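Local atomic coordinates of COMPASS component SPP1 (Saccharomyces cerevisiae S288c, PDB entry 6J2P), a protein that recognises the H3K4me3 mark or the unmethylated histone H3 tail through its PHD finger, as a subunit of the Set1C/COMPASS histone methyltransferase. Residues V26-K31 with D47-T52; V40-C45 with S66-Y71; Y71-I76 with P88-K93; R94-S99 with K110-E115. All coordinates share one frame; numbering follows the deposited sequence.

Interaction 1 of 4, residues V26-K31 with D47-T52; sequences VYCICK and DWFHFT. With ZN (zinc ion), chain K.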
loop_
_atom_site.group_PDB
_atom_site.type_symbol
_atom_site.label_atom_id
_atom_site.label_comp_id
_atom_site.label_asym_id
_atom_site.label_seq_id
_atom_site.Cartn_x
_atom_site.Cartn_y
_atom_site.Cartn_z
ATOM N N VAL A 26 11.228 -2.390 16.492
ATOM C CA VAL A 26 10.505 -3.400 15.737
ATOM C C VAL A 26 9.240 -2.782 15.158
ATOM O O VAL A 26 8.795 -1.709 15.574
ATOM C CB VAL A 26 10.179 -4.627 16.606
ATOM C CG1 VAL A 26 11.458 -5.415 16.871
ATOM C CG2 VAL A 26 9.522 -4.179 17.917
ATOM N N TYR A 27 8.682 -3.456 14.157
ATOM C CA TYR A 27 7.498 -2.966 13.465
ATOM C C TYR A 27 6.617 -4.148 13.082
ATOM O O TYR A 27 6.952 -5.307 13.343
ATOM C CB TYR A 27 7.878 -2.154 12.222
ATOM C CG TYR A 27 8.793 -0.985 12.491
ATOM C CD1 TYR A 27 10.173 -1.128 12.426
ATOM C CD2 TYR A 27 8.277 0.268 12.799
ATOM C CE1 TYR A 27 11.015 -0.060 12.667
ATOM C CE2 TYR A 27 9.111 1.343 13.040
ATOM C CZ TYR A 27 10.480 1.174 12.972
ATOM O OH TYR A 27 11.314 2.241 13.212
ATOM N N CYS A 28 5.476 -3.840 12.463
ATOM C CA CYS A 28 4.624 -4.841 11.825
ATOM C C CYS A 28 3.992 -5.803 12.825
ATOM O O CYS A 28 4.193 -5.676 14.038
ATOM C CB CYS A 28 5.426 -5.617 10.773
ATOM S SG CYS A 28 4.450 -6.632 9.651
ATOM N N ILE A 29 3.206 -6.757 12.320
ATOM C CA ILE A 29 2.628 -7.788 13.175
ATOM C C ILE A 29 3.661 -8.829 13.581
ATOM O O ILE A 29 3.478 -9.511 14.599
ATOM C CB ILE A 29 1.441 -8.476 12.480
ATOM C CG1 ILE A 29 1.771 -8.752 11.011
ATOM C CG2 ILE A 29 0.187 -7.624 12.594
ATOM C CD1 ILE A 29 0.757 -9.628 10.308
ATOM N N CYS A 30 4.742 -8.970 12.807
ATOM C CA CYS A 30 5.833 -9.871 13.155
ATOM C C CYS A 30 6.696 -9.332 14.287
ATOM O O CYS A 30 7.407 -10.112 14.931
ATOM C CB CYS A 30 6.709 -10.127 11.924
ATOM S SG CYS A 30 7.484 -8.633 11.231
ATOM N N LYS A 31 6.644 -8.024 14.539
ATOM C CA LYS A 31 7.463 -7.371 15.560
ATOM C C LYS A 31 8.945 -7.693 15.354
ATOM O O LYS A 31 9.669 -8.071 16.278
ATOM C CB LYS A 31 6.976 -7.740 16.964
ATOM C CG LYS A 31 5.491 -7.424 17.178
ATOM C CD LYS A 31 5.220 -5.988 17.636
ATOM C CE LYS A 31 6.310 -5.441 18.545
ATOM N NZ LYS A 31 6.225 -3.952 18.755
ATOM N N ASP A 47 2.361 2.827 12.644
ATOM C CA ASP A 47 3.240 1.674 12.538
ATOM C C ASP A 47 3.585 1.399 11.075
ATOM O O ASP A 47 3.060 2.027 10.151
ATOM C CB ASP A 47 2.593 0.445 13.180
ATOM C CG ASP A 47 3.613 -0.512 13.773
ATOM O OD1 ASP A 47 3.202 -1.461 14.476
ATOM O OD2 ASP A 47 4.824 -0.316 13.536
ATOM N N TRP A 48 4.487 0.442 10.872
ATOM C CA TRP A 48 4.933 0.048 9.544
ATOM C C TRP A 48 4.881 -1.466 9.433
ATOM O O TRP A 48 5.213 -2.175 10.385
ATOM C CB TRP A 48 6.348 0.563 9.257
ATOM C CG TRP A 48 6.406 2.054 9.163
ATOM C CD1 TRP A 48 6.456 2.938 10.201
ATOM C CD2 TRP A 48 6.398 2.839 7.966
ATOM N NE1 TRP A 48 6.488 4.226 9.724
ATOM C CE2 TRP A 48 6.455 4.193 8.354
ATOM C CE3 TRP A 48 6.357 2.529 6.604
ATOM C CZ2 TRP A 48 6.467 5.235 7.430
ATOM C CZ3 TRP A 48 6.367 3.566 5.687
ATOM C CH2 TRP A 48 6.423 4.902 6.104
ATOM N N PHE A 49 4.461 -1.957 8.269
ATOM C CA PHE A 49 4.166 -3.369 8.084
ATOM C C PHE A 49 4.797 -3.877 6.797
ATOM O O PHE A 49 4.713 -3.223 5.752
ATOM C CB PHE A 49 2.648 -3.612 8.064
ATOM C CG PHE A 49 1.947 -3.137 9.309
ATOM C CD1 PHE A 49 1.662 -4.018 10.336
ATOM C CD2 PHE A 49 1.579 -1.808 9.450
ATOM C CE1 PHE A 49 1.028 -3.587 11.483
ATOM C CE2 PHE A 49 0.944 -1.369 10.594
ATOM C CZ PHE A 49 0.671 -2.259 11.614
ATOM N N HIS A 50 5.423 -5.049 6.880
ATOM C CA HIS A 50 6.049 -5.654 5.712
ATOM C C HIS A 50 4.996 -6.119 4.716
ATOM O O HIS A 50 3.926 -6.601 5.097
ATOM C CB HIS A 50 6.925 -6.836 6.126
ATOM C CG HIS A 50 8.020 -6.476 7.081
ATOM N ND1 HIS A 50 8.014 -6.871 8.401
ATOM C CD2 HIS A 50 9.153 -5.757 6.909
ATOM C CE1 HIS A 50 9.096 -6.409 9.001
ATOM N NE2 HIS A 50 9.803 -5.729 8.119
ATOM N N PHE A 51 5.310 -5.966 3.426
ATOM C CA PHE A 51 4.441 -6.502 2.384
ATOM C C PHE A 51 4.269 -8.006 2.538
ATOM O O PHE A 51 3.150 -8.525 2.449
ATOM C CB PHE A 51 5.018 -6.181 1.005
ATOM C CG PHE A 51 4.444 -4.954 0.370
ATOM C CD1 PHE A 51 3.731 -5.040 -0.812
ATOM C CD2 PHE A 51 4.626 -3.710 0.943
ATOM C CE1 PHE A 51 3.206 -3.908 -1.411
ATOM C CE2 PHE A 51 4.112 -2.575 0.341
ATOM C CZ PHE A 51 3.391 -2.675 -0.828
ATOM N N THR A 52 5.372 -8.722 2.778
ATOM C CA THR A 52 5.318 -10.178 2.863
ATOM C C THR A 52 4.472 -10.645 4.040
ATOM O O THR A 52 3.811 -11.687 3.954
ATOM C CB THR A 52 6.732 -10.749 2.965
ATOM O OG1 THR A 52 7.446 -10.064 4.000
ATOM C CG2 THR A 52 7.471 -10.571 1.647
HETATM ZN ZN ZN K . 6.461 -7.957 9.246
#
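The loop 26-31 passes strand 48-50, with Cys28 CA 4.0 Å from Phe49 CA, and closes onto the strand around a zinc ion of the PHD finger. Cys28 SG and Cys30 SG reach the metal from the loop. His50 comes from the strand and uses ND1, 2.1 Å from the zinc. Cys53 is the fourth ligand. Cys30 SG sits at the edge of the imidazole, in its plane. The sulfur of Cys28, anti to its own backbone nitrogen (chi1 -167°), also accepts a hydrogen bond: His50 N lies 3.3 Å from Cys28 SG. Phe49 lays its CD1 against the loop backbone, 3.4 Å from Cys28 CA.

Tyr27 and Trp48 point the same way, side by side. They form an offset edge-to-face pair, the indole edge toward the Tyr27 face, with planes at 90°. Both pack on the modified lysine side chain of the bound peptide. Asp47 OD2 lies at the edge of the Tyr27 ring and accepts Trp48 N at 2.8 Å, from above the carboxylate plane. An alanine here would leave Trp48 N without that acceptor and would probably let Tyr27 and Trp48 shift against each other. The zinc thus ties together the two chain pieces that carry these aromatic walls, consistent with the aromatic cage by which PHD fingers hold trimethyllysine.

Interaction 2 of 4, residues V40-C45 with S66-Y71; sequences VGCDGC and SFYCPY. With ZN (zinc ion), chain I.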
loop_
_atom_site.group_PDB
_atom_site.type_symbol
_atom_site.label_atom_id
_atom_site.label_comp_id
_atom_site.label_asym_id
_atom_site.label_seq_id
_atom_site.Cartn_x
_atom_site.Cartn_y
_atom_site.Cartn_z
ATOM N N VAL A 40 4.684 -0.705 4.253
ATOM C CA VAL A 40 3.694 0.367 4.230
ATOM C C VAL A 40 3.554 0.917 5.639
ATOM O O VAL A 40 3.708 0.194 6.628
ATOM C CB VAL A 40 2.302 -0.077 3.724
ATOM C CG1 VAL A 40 1.502 1.127 3.239
ATOM C CG2 VAL A 40 2.414 -1.116 2.650
ATOM N N GLY A 41 3.236 2.207 5.726
ATOM C CA GLY A 41 2.878 2.829 6.986
ATOM C C GLY A 41 1.376 2.902 7.117
ATOM O O GLY A 41 0.679 3.368 6.208
ATOM N N CYS A 42 0.868 2.419 8.249
ATOM C CA CYS A 42 -0.559 2.491 8.510
ATOM C C CYS A 42 -0.982 3.937 8.740
ATOM O O CYS A 42 -0.192 4.779 9.175
ATOM C CB CYS A 42 -0.932 1.635 9.718
ATOM S SG CYS A 42 -2.718 1.465 9.983
ATOM N N ASP A 43 -2.245 4.226 8.432
ATOM C CA ASP A 43 -2.779 5.567 8.616
ATOM C C ASP A 43 -3.593 5.721 9.895
ATOM O O ASP A 43 -3.799 6.853 10.345
ATOM C CB ASP A 43 -3.635 5.966 7.407
ATOM C CG ASP A 43 -2.792 6.320 6.190
ATOM O OD1 ASP A 43 -1.764 7.009 6.359
ATOM O OD2 ASP A 43 -3.154 5.908 5.067
ATOM N N GLY A 44 -4.053 4.622 10.489
ATOM C CA GLY A 44 -4.690 4.687 11.790
ATOM C C GLY A 44 -3.661 4.940 12.871
ATOM O O GLY A 44 -3.567 6.048 13.407
ATOM N N CYS A 45 -2.886 3.911 13.202
ATOM C CA CYS A 45 -1.691 4.090 14.009
ATOM C C CYS A 45 -0.539 4.520 13.104
ATOM O O CYS A 45 -0.680 4.625 11.883
ATOM C CB CYS A 45 -1.362 2.805 14.767
ATOM S SG CYS A 45 -0.895 1.409 13.705
ATOM N N SER A 66 -4.412 4.476 0.494
ATOM C CA SER A 66 -4.267 4.595 1.939
ATOM C C SER A 66 -4.387 3.206 2.544
ATOM O O SER A 66 -5.339 2.477 2.244
ATOM C CB SER A 66 -5.320 5.535 2.534
ATOM O OG SER A 66 -6.627 5.155 2.142
ATOM N N PHE A 67 -3.426 2.842 3.382
ATOM C CA PHE A 67 -3.378 1.515 3.975
ATOM C C PHE A 67 -3.814 1.568 5.433
ATOM O O PHE A 67 -3.498 2.516 6.158
ATOM C CB PHE A 67 -1.971 0.922 3.871
ATOM C CG PHE A 67 -1.797 -0.359 4.632
ATOM C CD1 PHE A 67 -2.313 -1.548 4.143
ATOM C CD2 PHE A 67 -1.119 -0.374 5.840
ATOM C CE1 PHE A 67 -2.156 -2.731 4.844
ATOM C CE2 PHE A 67 -0.959 -1.552 6.545
ATOM C CZ PHE A 67 -1.480 -2.732 6.046
ATOM N N TYR A 68 -4.545 0.538 5.853
ATOM C CA TYR A 68 -4.971 0.385 7.239
ATOM C C TYR A 68 -4.688 -1.045 7.667
ATOM O O TYR A 68 -5.194 -1.992 7.055
ATOM C CB TYR A 68 -6.455 0.728 7.403
ATOM C CG TYR A 68 -6.729 2.214 7.352
ATOM C CD1 TYR A 68 -6.408 3.034 8.427
ATOM C CD2 TYR A 68 -7.296 2.799 6.227
ATOM C CE1 TYR A 68 -6.651 4.394 8.387
ATOM C CE2 TYR A 68 -7.543 4.160 6.178
ATOM C CZ TYR A 68 -7.218 4.952 7.262
ATOM O OH TYR A 68 -7.458 6.307 7.223
ATOM N N CYS A 69 -3.874 -1.198 8.714
ATOM C CA CYS A 69 -3.448 -2.513 9.158
ATOM C C CYS A 69 -4.644 -3.313 9.677
ATOM O O CYS A 69 -5.696 -2.745 9.978
ATOM C CB CYS A 69 -2.377 -2.377 10.239
ATOM S SG CYS A 69 -2.972 -1.884 11.869
ATOM N N PRO A 70 -4.511 -4.641 9.771
ATOM C CA PRO A 70 -5.641 -5.452 10.254
ATOM C C PRO A 70 -6.133 -5.055 11.633
ATOM O O PRO A 70 -7.333 -5.176 11.913
ATOM C CB PRO A 70 -5.079 -6.882 10.248
ATOM C CG PRO A 70 -3.590 -6.721 10.170
ATOM C CD PRO A 70 -3.380 -5.488 9.357
ATOM N N TYR A 71 -5.246 -4.578 12.506
ATOM C CA TYR A 71 -5.662 -4.192 13.848
ATOM C C TYR A 71 -6.370 -2.842 13.877
ATOM O O TYR A 71 -7.140 -2.582 14.808
ATOM C CB TYR A 71 -4.453 -4.176 14.784
ATOM C CG TYR A 71 -3.889 -5.549 15.070
ATOM C CD1 TYR A 71 -4.728 -6.616 15.369
ATOM C CD2 TYR A 71 -2.518 -5.779 15.035
ATOM C CE1 TYR A 71 -4.218 -7.873 15.627
ATOM C CE2 TYR A 71 -1.999 -7.034 15.292
ATOM C CZ TYR A 71 -2.854 -8.077 15.587
ATOM O OH TYR A 71 -2.345 -9.331 15.846
HETATM ZN ZN ZN I . -2.570 0.599 12.210
#
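Cys42, Cys45 and Cys69 meet at the second zinc of the PHD finger, the four-cysteine site of its cross-brace fold, and Cys72 completes the set. Cys42 SG lies 2.4 Å from the zinc and accepts twice. Cys69 N donates to Cys42 SG at 3.2 Å, in a nearly straight bond of 171°. Gly44 N adds a second, weak bond to the same sulfur. A chi1 of -172° places the sulfur beside Cys69 N.

One residue further on, Asp43 N donates to Phe67 O at 3.1 Å, close to the C=O axis. Tyr68 N is satisfied from outside, by Thr90 OG1. The carboxylate of Asp43 looks to the ligand: OD1 forms a salt bridge with a basic side chain of the bound peptide, and Cys42 O accepts a hydrogen bond from a basic side chain there too. Gly41 adds backbone bonds to the peptide.

Apolar packing fills in around these bonds. Phe67 turns the edge of its ring to Cys42 CA and is backed by Leu54 and Phe49. Phe67 CB meets Val40 CG1 at 3.5 Å. The Tyr68 ring lies beside the turn, Gly44 CA at its edge, with Tyr68 CE1 3.5 Å from Asp43 CB.

Interaction 3 of 4, residues Y71-I76 with P88-K93; sequences YCQAGI and PKTLWK. With ZN (zinc ion), chain I.
Gln73 and Pro88 form the centre of this surface contact, where the end of helix 70-73 in the PHD finger meets the start of the C3H-type zinc finger region. Carbon-to-carbonyl contacts come first. Pro88 sets the CG and CD corner of its ring against Cys72 O, with Pro88 CG at 3.7 Å. Pro88 O lies 3.3 Å from Gln73 CG. Gln73 CA also makes a CA-H...O contact to Pro88 O at 3.5 Å.

Among the polar groups, the Gln73 amide comes close to Thr90. The chain is extended beyond CG (chi2 -176°), which brings Gln73 NE2 to within 2.9 Å of Thr90 OG1, but the angle is too poor for a hydrogen bond. Thr90 OG1 is instead bonded to Tyr68 N. Gln73 NE2 also lies close to Tyr68 O. A leucine in place of Gln73 would lose the amide nitrogen and would probably leave Tyr68 O without its polar neighbour from this side chain.

Backbone bonds fix the helix end. Gly75 N donates to Cys72 O at 3.1 Å and Ile76 N to Tyr71 O at 3.0 Å, a Schellman motif. Cys72 SG binds the zinc at 2.4 Å. Between the two segments there is packing but no hydrogen bond; Tyr68 and strand 64-66 supply bonds to 88-93.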
loop_
_atom_site.group_PDB
_atom_site.type_symbol
_atom_site.label_atom_id
_atom_site.label_comp_id
_atom_site.label_asym_id
_atom_site.label_seq_id
_atom_site.Cartn_x
_atom_site.Cartn_y
_atom_site.Cartn_z
ATOM N N TYR A 71 -5.246 -4.578 12.506
ATOM C CA TYR A 71 -5.662 -4.192 13.848
ATOM C C TYR A 71 -6.370 -2.842 13.877
ATOM O O TYR A 71 -7.140 -2.582 14.808
ATOM C CB TYR A 71 -4.453 -4.176 14.784
ATOM C CG TYR A 71 -3.889 -5.549 15.070
ATOM C CD1 TYR A 71 -4.728 -6.616 15.369
ATOM C CD2 TYR A 71 -2.518 -5.779 15.035
ATOM C CE1 TYR A 71 -4.218 -7.873 15.627
ATOM C CE2 TYR A 71 -1.999 -7.034 15.292
ATOM C CZ TYR A 71 -2.854 -8.077 15.587
ATOM O OH TYR A 71 -2.345 -9.331 15.846
ATOM N N CYS A 72 -6.131 -1.982 12.886
ATOM C CA CYS A 72 -6.858 -0.720 12.807
ATOM C C CYS A 72 -8.217 -0.893 12.144
ATOM O O CYS A 72 -9.175 -0.204 12.514
ATOM C CB CYS A 72 -6.029 0.320 12.053
ATOM S SG CYS A 72 -4.720 1.076 13.053
ATOM N N GLN A 73 -8.322 -1.800 11.171
ATOM C CA GLN A 73 -9.612 -2.095 10.561
ATOM C C GLN A 73 -10.546 -2.817 11.522
ATOM O O GLN A 73 -11.762 -2.814 11.304
ATOM C CB GLN A 73 -9.417 -2.928 9.293
ATOM C CG GLN A 73 -8.473 -2.299 8.283
ATOM C CD GLN A 73 -8.384 -3.094 6.995
ATOM O OE1 GLN A 73 -8.859 -4.227 6.919
ATOM N NE2 GLN A 73 -7.777 -2.500 5.970
ATOM N N ALA A 74 -10.007 -3.434 12.570
ATOM C CA ALA A 74 -10.811 -4.074 13.601
ATOM C C ALA A 74 -11.144 -3.137 14.754
ATOM O O ALA A 74 -11.779 -3.570 15.722
ATOM C CB ALA A 74 -10.090 -5.316 14.136
ATOM N N GLY A 75 -10.736 -1.873 14.673
ATOM C CA GLY A 75 -11.014 -0.921 15.730
ATOM C C GLY A 75 -10.262 -1.172 17.015
ATOM O O GLY A 75 -10.751 -0.815 18.090
ATOM N N ILE A 76 -9.077 -1.770 16.935
ATOM C CA ILE A 76 -8.324 -2.140 18.126
ATOM C C ILE A 76 -7.272 -1.083 18.432
ATOM O O ILE A 76 -6.982 -0.803 19.600
ATOM C CB ILE A 76 -7.681 -3.529 17.961
ATOM C CG1 ILE A 76 -8.744 -4.571 17.608
ATOM C CG2 ILE A 76 -6.938 -3.937 19.224
ATOM C CD1 ILE A 76 -8.214 -5.989 17.566
ATOM N N PRO A 88 -11.938 2.169 9.481
ATOM C CA PRO A 88 -11.193 2.465 8.254
ATOM C C PRO A 88 -10.890 1.201 7.472
ATOM O O PRO A 88 -10.704 0.120 8.037
ATOM C CB PRO A 88 -9.910 3.121 8.771
ATOM C CG PRO A 88 -9.721 2.525 10.131
ATOM C CD PRO A 88 -11.107 2.327 10.688
ATOM N N LYS A 89 -10.843 1.349 6.151
ATOM C CA LYS A 89 -10.579 0.245 5.241
ATOM C C LYS A 89 -9.507 0.660 4.245
ATOM O O LYS A 89 -9.444 1.824 3.839
ATOM C CB LYS A 89 -11.854 -0.178 4.501
ATOM C CG LYS A 89 -11.757 -1.524 3.806
ATOM C CD LYS A 89 -13.124 -1.992 3.328
ATOM C CE LYS A 89 -13.783 -0.960 2.425
ATOM N NZ LYS A 89 -15.105 -1.420 1.922
ATOM N N THR A 90 -8.663 -0.295 3.860
ATOM C CA THR A 90 -7.606 -0.009 2.899
ATOM C C THR A 90 -8.203 0.298 1.532
ATOM O O THR A 90 -9.010 -0.474 1.005
ATOM C CB THR A 90 -6.640 -1.188 2.799
ATOM O OG1 THR A 90 -5.910 -1.315 4.026
ATOM C CG2 THR A 90 -5.662 -0.974 1.655
ATOM N N LEU A 91 -7.811 1.433 0.962
ATOM C CA LEU A 91 -8.259 1.845 -0.360
ATOM C C LEU A 91 -7.158 1.595 -1.383
ATOM O O LEU A 91 -5.985 1.892 -1.136
ATOM C CB LEU A 91 -8.652 3.324 -0.366
ATOM C CG LEU A 91 -9.826 3.717 0.532
ATOM C CD1 LEU A 91 -9.923 5.230 0.656
ATOM C CD2 LEU A 91 -11.123 3.134 -0.001
ATOM N N TRP A 92 -7.544 1.051 -2.533
ATOM C CA TRP A 92 -6.609 0.715 -3.596
ATOM C C TRP A 92 -6.797 1.647 -4.785
ATOM O O TRP A 92 -7.926 1.994 -5.145
ATOM C CB TRP A 92 -6.791 -0.739 -4.038
ATOM C CG TRP A 92 -6.476 -1.722 -2.959
ATOM C CD1 TRP A 92 -7.312 -2.150 -1.969
ATOM C CD2 TRP A 92 -5.232 -2.402 -2.755
ATOM N NE1 TRP A 92 -6.666 -3.056 -1.162
ATOM C CE2 TRP A 92 -5.387 -3.227 -1.623
ATOM C CE3 TRP A 92 -4.002 -2.391 -3.420
ATOM C CZ2 TRP A 92 -4.359 -4.032 -1.140
ATOM C CZ3 TRP A 92 -2.984 -3.196 -2.942
ATOM C CH2 TRP A 92 -3.168 -4.004 -1.812
ATOM N N LYS A 93 -5.682 2.047 -5.394
ATOM C CA LYS A 93 -5.727 2.878 -6.586
ATOM C C LYS A 93 -6.174 2.054 -7.795
ATOM O O LYS A 93 -6.302 0.828 -7.741
ATOM C CB LYS A 93 -4.362 3.513 -6.848
ATOM C CG LYS A 93 -3.910 4.476 -5.759
ATOM C CD LYS A 93 -2.598 5.147 -6.120
ATOM C CE LYS A 93 -2.165 6.126 -5.044
ATOM N NZ LYS A 93 -0.874 6.784 -5.392
HETATM ZN ZN ZN I . -2.570 0.599 12.210
#

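Interaction 4 of 4, residues R94-S99 with K110-E115; sequences RKCRIS and KYCSEE. With ZN (zinc ion), chain J.
The unconventional C3H-type zinc finger is pinned here, where Cys96 and Cys112 bring two loops to one zinc ion. Cys96 SG lies 2.5 Å from the metal and Cys112 SG 2.4 Å. Cys101 and His116 supply the other ligands. Cys96 SG accepts Ile98 N at 3.5 Å within its own loop, and Cys112 N across the contact in a weak bond. The same sulfur sits at the edge of the Tyr111 ring. Ile98 CG1 also meets the ring at its edge, 4.2 Å from Tyr111 CD1, and the two side chains cross at about a right angle.

A straighter backbone bond links the loops beside the metal: Arg97 N donates to Lys110 O at 3.3 Å, with an angle of 169° at the hydrogen. Arg97 CG lies against the same oxygen and against Lys110 CB, the latter at 3.8 Å. The lysine chain runs on, extended, to a salt bridge of NZ with Glu119.

Backbone bonds also join Arg94 to Cys105 and Cys96 to Lys103. Both loops follow strand 91-92, which pairs with strand 64-66, and neither holds a helix or strand. Lys95 touches Leu63, just before strand 64-66.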
loop_
_atom_site.group_PDB
_atom_site.type_symbol
_atom_site.label_atom_id
_atom_site.label_comp_id
_atom_site.label_asym_id
_atom_site.label_seq_id
_atom_site.Cartn_x
_atom_site.Cartn_y
_atom_site.Cartn_z
ATOM N N ARG A 94 -6.418 2.752 -8.900
ATOM C CA ARG A 94 -6.844 2.128 -10.147
ATOM C C ARG A 94 -5.621 1.922 -11.035
ATOM O O ARG A 94 -4.986 2.894 -11.458
ATOM C CB ARG A 94 -7.895 2.987 -10.851
ATOM C CG ARG A 94 -8.614 2.303 -12.012
ATOM C CD ARG A 94 -9.691 3.212 -12.581
ATOM N NE ARG A 94 -9.124 4.479 -13.034
ATOM C CZ ARG A 94 -9.429 5.666 -12.518
ATOM N NH1 ARG A 94 -10.299 5.755 -11.521
ATOM N NH2 ARG A 94 -8.858 6.764 -12.994
ATOM N N LYS A 95 -5.296 0.662 -11.314
ATOM C CA LYS A 95 -4.083 0.327 -12.047
ATOM C C LYS A 95 -4.250 0.613 -13.535
ATOM O O LYS A 95 -5.333 0.433 -14.098
ATOM C CB LYS A 95 -3.730 -1.145 -11.815
ATOM C CG LYS A 95 -2.731 -1.760 -12.783
ATOM C CD LYS A 95 -3.029 -3.243 -12.977
ATOM C CE LYS A 95 -2.581 -3.737 -14.340
ATOM N NZ LYS A 95 -3.679 -3.720 -15.341
ATOM N N CYS A 96 -3.169 1.085 -14.162
ATOM C CA CYS A 96 -3.155 1.314 -15.603
ATOM C C CYS A 96 -3.607 0.065 -16.344
ATOM O O CYS A 96 -3.165 -1.047 -16.040
ATOM C CB CYS A 96 -1.751 1.723 -16.054
ATOM S SG CYS A 96 -1.485 1.715 -17.847
ATOM N N ARG A 97 -4.495 0.258 -17.321
ATOM C CA ARG A 97 -5.156 -0.862 -17.981
ATOM C C ARG A 97 -4.234 -1.651 -18.906
ATOM O O ARG A 97 -4.651 -2.698 -19.414
ATOM C CB ARG A 97 -6.383 -0.358 -18.747
ATOM C CG ARG A 97 -7.285 0.564 -17.922
ATOM C CD ARG A 97 -8.725 0.079 -17.914
ATOM N NE ARG A 97 -9.191 -0.246 -19.261
ATOM C CZ ARG A 97 -10.225 -1.040 -19.530
ATOM N NH1 ARG A 97 -10.913 -1.598 -18.544
ATOM N NH2 ARG A 97 -10.579 -1.278 -20.787
ATOM N N ILE A 98 -3.013 -1.179 -19.151
ATOM C CA ILE A 98 -2.011 -2.011 -19.810
ATOM C C ILE A 98 -1.658 -3.165 -18.879
ATOM O O ILE A 98 -1.248 -2.951 -17.731
ATOM C CB ILE A 98 -0.768 -1.188 -20.180
ATOM C CG1 ILE A 98 -1.151 -0.028 -21.100
ATOM C CG2 ILE A 98 0.279 -2.072 -20.850
ATOM C CD1 ILE A 98 -1.764 -0.464 -22.411
ATOM N N SER A 99 -1.815 -4.399 -19.370
ATOM C CA SER A 99 -1.628 -5.568 -18.512
ATOM C C SER A 99 -0.208 -5.653 -17.962
ATOM O O SER A 99 0.010 -6.235 -16.894
ATOM C CB SER A 99 -1.981 -6.846 -19.275
ATOM O OG SER A 99 -1.259 -6.933 -20.489
ATOM N N LYS A 110 -7.267 6.436 -18.080
ATOM C CA LYS A 110 -7.139 5.037 -17.711
ATOM C C LYS A 110 -5.715 4.521 -17.875
ATOM O O LYS A 110 -5.512 3.304 -17.932
ATOM C CB LYS A 110 -8.114 4.197 -18.537
ATOM C CG LYS A 110 -8.315 4.692 -19.956
ATOM C CD LYS A 110 -9.394 3.891 -20.671
ATOM C CE LYS A 110 -9.740 4.503 -22.021
ATOM N NZ LYS A 110 -10.918 3.846 -22.659
ATOM N N TYR A 111 -4.730 5.415 -17.942
ATOM C CA TYR A 111 -3.336 5.043 -18.117
ATOM C C TYR A 111 -2.471 5.814 -17.132
ATOM O O TYR A 111 -2.854 6.875 -16.631
ATOM C CB TYR A 111 -2.859 5.305 -19.551
ATOM C CG TYR A 111 -3.753 4.687 -20.592
ATOM C CD1 TYR A 111 -3.631 3.350 -20.925
ATOM C CD2 TYR A 111 -4.732 5.437 -21.229
ATOM C CE1 TYR A 111 -4.445 2.778 -21.872
ATOM C CE2 TYR A 111 -5.555 4.874 -22.179
ATOM C CZ TYR A 111 -5.410 3.542 -22.495
ATOM O OH TYR A 111 -6.228 2.968 -23.440
ATOM N N CYS A 112 -1.284 5.263 -16.866
ATOM C CA CYS A 112 -0.373 5.880 -15.910
ATOM C C CYS A 112 0.299 7.129 -16.466
ATOM O O CYS A 112 0.711 7.993 -15.684
ATOM C CB CYS A 112 0.686 4.868 -15.468
ATOM S SG CYS A 112 1.757 4.259 -16.795
ATOM N N SER A 113 0.415 7.246 -17.786
ATOM C CA SER A 113 1.038 8.406 -18.413
ATOM C C SER A 113 0.615 8.446 -19.877
ATOM O O SER A 113 -0.184 7.626 -20.336
ATOM C CB SER A 113 2.563 8.362 -18.270
ATOM O OG SER A 113 3.154 9.562 -18.742
ATOM N N GLU A 114 1.161 9.420 -20.610
ATOM C CA GLU A 114 0.896 9.498 -22.043
ATOM C C GLU A 114 1.652 8.417 -22.807
ATOM O O GLU A 114 1.180 7.951 -23.850
ATOM C CB GLU A 114 1.261 10.890 -22.567
ATOM C CG GLU A 114 1.123 11.060 -24.076
ATOM C CD GLU A 114 -0.219 10.579 -24.602
ATOM O OE1 GLU A 114 -1.259 10.964 -24.030
ATOM O OE2 GLU A 114 -0.230 9.811 -25.589
ATOM N N GLU A 115 2.808 7.990 -22.293
ATOM C CA GLU A 115 3.606 6.958 -22.947
ATOM C C GLU A 115 2.890 5.615 -23.032
ATOM O O GLU A 115 3.354 4.733 -23.763
ATOM C CB GLU A 115 4.939 6.791 -22.213
ATOM C CG GLU A 115 5.683 8.098 -21.965
ATOM C CD GLU A 115 5.571 8.579 -20.527
ATOM O OE1 GLU A 115 5.623 7.735 -19.607
ATOM O OE2 GLU A 115 5.433 9.804 -20.316
HETATM ZN ZN ZN J . 1.001 2.177 -17.594
#

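Interactions 1 and 2 interlock: their segments alternate along the chain, their centres are 10 Å apart, and strands 39-41 and 48-50 pair between them. This is the cross-brace of the PHD finger, each contact holding one zinc. Interaction 3 follows in sequence, centred 6 Å from interaction 2. The two share Tyr71, helix 70-73 and the same zinc, and Ser66 O with Leu91 N joins strand 64-66 to strand 91-92. Interaction 3 thus leads from the PHD finger into the C3H region. Interaction 4 comes last, centred about 26 Å from interactions 2 and 3 and 30 Å from interaction 1. It forms a separate zinc-held lobe, away from the peptide-contacting side chains of interactions 1 and 2.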